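Local coordinates for protein C-X-C motif chemokine 13 (Homo sapiens, PDB 7JNY) that attracts B lymphocytes as a secreted chemokine of the CXC family, signalling through the receptor CXCR5 and also binding heparin, at residues A[59-62]-A[63-67]; A[66-69]-A[70-73]. One frame throughout, in Å; residues are numbered along the deposited sequence.

Contact 1: A[59-62]-A[63-67]; sequences QAEW and IQRMM
Trp62 lays one face of its indole over the side chain of the next residue, Ile63, whose CB stands 4.1 Å from the centroid of the six-membered ring and only 7° off its normal, a CH-pi contact. The ring is folded back this way because CG of Trp62 sits between the backbone N and the carbonyl carbon (chi1 76°), the crowded position. At the far end of the ring, CD1 of Ile63 approaches CH2 of Trp62 at 3.8 Å, and the methyl CE of Met66 reaches CZ3 of Trp62 from one turn further on, the two side chains running alongside each other. Phe21 meets the indole edge-to-face, and NE1 gives a weak hydrogen bond to the carbonyl of Ser19. An alanine in place of Trp62 would probably leave CE of Met66 and CD1 of Ile63 without their aromatic partner and Phe21 without the ring it packs on. Ala60 is the N-cap: its O takes the amide of Gln64 at 3.1 Å and more weakly that of Ile63. The next two carbonyls, of Glu61 and Trp62, bind the amides of Arg65 and Met66. On the exposed side, Glu61 and Arg65 lie side by side, pointing the same way, with carboxylate and guanidinium planes 7° apart, yet OE2 of Glu61 stays 4.1 Å from NH1 of Arg65, too far for a salt bridge. The first turn of this C-terminal chemokine helix is thus apolar and aromatic where it meets the body of the protein, while opposite charges on its outer side probably attract each other only loosely.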
# COMPACT_ATOMS: atom_id res chain seq x y z
N GLN A 59 7.50 -5.84 2.01
CA GLN A 59 8.87 -5.74 2.50
C GLN A 59 9.80 -5.04 1.51
O GLN A 59 10.99 -4.90 1.78
CB GLN A 59 9.40 -7.14 2.87
CG GLN A 59 8.50 -7.88 3.90
CD GLN A 59 8.96 -9.31 4.18
OE1 GLN A 59 10.15 -9.59 4.25
NE2 GLN A 59 8.00 -10.21 4.38
N ALA A 60 9.27 -4.57 0.38
CA ALA A 60 10.08 -3.84 -0.58
C ALA A 60 10.53 -2.53 0.06
O ALA A 60 9.76 -1.85 0.76
CB ALA A 60 9.30 -3.57 -1.86
N GLU A 61 11.82 -2.21 -0.12
CA GLU A 61 12.34 -1.03 0.54
C GLU A 61 11.53 0.20 0.16
O GLU A 61 11.20 1.02 1.02
CB GLU A 61 13.82 -0.81 0.21
CG GLU A 61 14.51 0.21 1.13
CD GLU A 61 16.03 0.03 1.21
OE1 GLU A 61 16.56 -0.91 0.57
OE2 GLU A 61 16.70 0.84 1.89
N TRP A 62 11.20 0.33 -1.13
CA TRP A 62 10.60 1.57 -1.60
C TRP A 62 9.22 1.77 -1.00
O TRP A 62 8.82 2.91 -0.73
CB TRP A 62 10.55 1.59 -3.13
CG TRP A 62 9.51 0.75 -3.76
CD1 TRP A 62 9.68 -0.50 -4.30
CD2 TRP A 62 8.13 1.08 -3.95
NE1 TRP A 62 8.49 -0.96 -4.81
CE2 TRP A 62 7.52 -0.01 -4.60
CE3 TRP A 62 7.34 2.18 -3.63
CZ2 TRP A 62 6.18 -0.03 -4.93
CZ3 TRP A 62 6.00 2.17 -3.95
CH2 TRP A 62 5.43 1.07 -4.60
N ILE A 63 8.51 0.69 -0.73
CA ILE A 63 7.19 0.88 -0.14
C ILE A 63 7.33 1.19 1.34
O ILE A 63 6.59 2.01 1.87
CB ILE A 63 6.28 -0.33 -0.42
CG1 ILE A 63 4.88 0.05 0.03
CG2 ILE A 63 6.73 -1.54 0.36
CD1 ILE A 63 4.01 0.59 -1.10
N GLN A 64 8.30 0.59 2.02
CA GLN A 64 8.54 0.93 3.42
C GLN A 64 8.91 2.40 3.59
O GLN A 64 8.40 3.09 4.47
CB GLN A 64 9.64 0.03 3.96
CG GLN A 64 9.24 -1.43 3.94
CD GLN A 64 9.93 -2.24 5.00
OE1 GLN A 64 11.04 -1.90 5.42
NE2 GLN A 64 9.30 -3.32 5.43
N ARG A 65 9.80 2.89 2.74
CA ARG A 65 10.20 4.30 2.81
C ARG A 65 9.00 5.19 2.56
O ARG A 65 8.76 6.16 3.28
CB ARG A 65 11.30 4.56 1.82
CG ARG A 65 12.52 3.71 2.12
CD ARG A 65 13.72 4.19 1.37
NE ARG A 65 14.16 5.41 2.03
CZ ARG A 65 15.43 5.73 2.24
NH1 ARG A 65 16.41 4.96 1.80
NH2 ARG A 65 15.71 6.83 2.92
N MET A 66 8.21 4.85 1.54
CA MET A 66 6.98 5.62 1.28
C MET A 66 6.06 5.63 2.48
O MET A 66 5.50 6.68 2.84
CB MET A 66 6.21 5.07 0.09
CG MET A 66 5.04 5.97 -0.29
SD MET A 66 4.17 5.51 -1.80
CE MET A 66 3.68 3.84 -1.42
N MET A 67 5.82 4.47 3.07
CA MET A 67 4.92 4.43 4.20
C MET A 67 5.42 5.30 5.36
O MET A 67 4.61 5.84 6.12
CB MET A 67 4.71 2.98 4.65
CG MET A 67 3.97 2.17 3.61
SD MET A 67 2.35 2.91 3.28
CE MET A 67 1.58 2.63 4.88

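Contact 2: A[66-69]-A[70-73]; sequences MMEV and LRKR
Two bends in Met67 (chi2 -59°, chi3 -66°) fold its thioether outward beside the helix, and Leu70, with CG anti to its own carbonyl carbon, reaches back with CD1 to meet it. The sulfur SD of Met67 lies 3.9 Å from CD1 of Leu70, the two side chains crossing at a slant. Leu70 also faces Met66 one turn earlier, CG to CG at 4.4 Å, so a leucine and two methionines form an apolar strip on the inner side of the helix; Met66 goes on to touch Ile27 and Ile30 of strand 27-33, and Met67 touches Ile32. Arg71 likewise runs back toward the start of the helix, on another side. Its guanidinium has CB of Met67 over one face, NH2 of Arg71 coming within 3.7 Å of that carbon, while NH1 of Arg71 stands 3.8 Å from CG of Glu68. The carboxylate of Glu68 does not meet it: OE2 of Glu68 is 5.6 Å from NH1 of Arg71, although the two planes are turned only 10° from each other. Beneath the side chains the i to i+4 backbone bonds of the helix run through the amides of Leu70, Arg71 and Lys72, the shortest being Arg71 N to Met67 O at 2.8 Å. The series frays at Arg73, the first residue to leave helical angles, whose N gives a weak bond to O of Val69 at 3.1 Å. Three consecutive basic residues, Arg71 to Arg73, with Glu68 near Arg71 but unbridged, give the end of the helix a probably positive surface, consistent with the heparin binding of this chemokine.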
# COMPACT_ATOMS: atom_id res chain seq x y z
N MET A 66 8.21 4.85 1.54
CA MET A 66 6.98 5.62 1.28
C MET A 66 6.06 5.63 2.48
O MET A 66 5.50 6.68 2.84
CB MET A 66 6.21 5.07 0.09
CG MET A 66 5.04 5.97 -0.29
SD MET A 66 4.17 5.51 -1.80
CE MET A 66 3.68 3.84 -1.42
N MET A 67 5.82 4.47 3.07
CA MET A 67 4.92 4.43 4.20
C MET A 67 5.42 5.30 5.36
O MET A 67 4.61 5.84 6.12
CB MET A 67 4.71 2.98 4.65
CG MET A 67 3.97 2.17 3.61
SD MET A 67 2.35 2.91 3.28
CE MET A 67 1.58 2.63 4.88
N GLU A 68 6.73 5.47 5.49
CA GLU A 68 7.22 6.36 6.54
C GLU A 68 6.87 7.80 6.22
O GLU A 68 6.49 8.57 7.12
CB GLU A 68 8.73 6.22 6.74
CG GLU A 68 9.20 4.89 7.25
CD GLU A 68 10.71 4.86 7.30
OE1 GLU A 68 11.28 5.85 7.82
OE2 GLU A 68 11.32 3.89 6.81
N VAL A 69 6.95 8.18 4.95
CA VAL A 69 6.51 9.52 4.58
C VAL A 69 5.04 9.69 4.92
O VAL A 69 4.63 10.69 5.52
CB VAL A 69 6.78 9.80 3.09
CG1 VAL A 69 6.27 11.20 2.73
CG2 VAL A 69 8.25 9.70 2.79
N LEU A 70 4.22 8.70 4.56
CA LEU A 70 2.79 8.81 4.82
C LEU A 70 2.50 8.88 6.31
O LEU A 70 1.62 9.62 6.73
CB LEU A 70 2.05 7.64 4.21
CG LEU A 70 2.16 7.53 2.70
CD1 LEU A 70 1.13 6.50 2.23
CD2 LEU A 70 1.91 8.83 1.99
N ARG A 71 3.21 8.08 7.11
CA ARG A 71 3.00 8.16 8.55
C ARG A 71 3.33 9.55 9.07
O ARG A 71 2.54 10.15 9.80
CB ARG A 71 3.84 7.10 9.27
CG ARG A 71 3.26 5.71 9.19
CD ARG A 71 4.04 4.73 10.03
NE ARG A 71 3.95 3.43 9.38
CZ ARG A 71 4.98 2.80 8.83
NH1 ARG A 71 6.22 3.27 8.94
NH2 ARG A 71 4.77 1.68 8.14
N LYS A 72 4.50 10.08 8.70
CA LYS A 72 4.93 11.33 9.32
C LYS A 72 4.11 12.53 8.85
O LYS A 72 4.19 13.58 9.48
CB LYS A 72 6.43 11.60 9.06
CG LYS A 72 6.80 12.05 7.64
CD LYS A 72 8.33 12.26 7.50
CE LYS A 72 8.75 12.61 6.06
NZ LYS A 72 10.20 12.33 5.76
N ARG A 73 3.32 12.40 7.78
CA ARG A 73 2.45 13.44 7.28
C ARG A 73 0.98 13.12 7.50
O ARG A 73 0.12 13.65 6.78
CB ARG A 73 2.72 13.66 5.79
CG ARG A 73 4.14 14.07 5.45
CD ARG A 73 4.54 15.39 6.10
NE ARG A 73 5.86 15.81 5.66
CZ ARG A 73 6.82 16.26 6.46
NH1 ARG A 73 6.62 16.44 7.76
NH2 ARG A 73 8.01 16.55 5.95

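In the fold
Both contacts belong to the single helix 61-72, which follows strand 53-56 and completes the chemokine fold by lying across its sheet. Contact 1 comes first along the chain and holds the N-cap and opening turns; contact 2 follows, reaching the end of the helix, with Met66 and Met67 common to both. Their centres are about 10 Å apart. Through the shared methionines the helix rests on strand 27-33, so one apolar face continues from the partly buried start to the more exposed end. The helix therefore changes character along its length, anchored against the protein body near 59-67 and increasingly basic and solvent-facing toward 70-73.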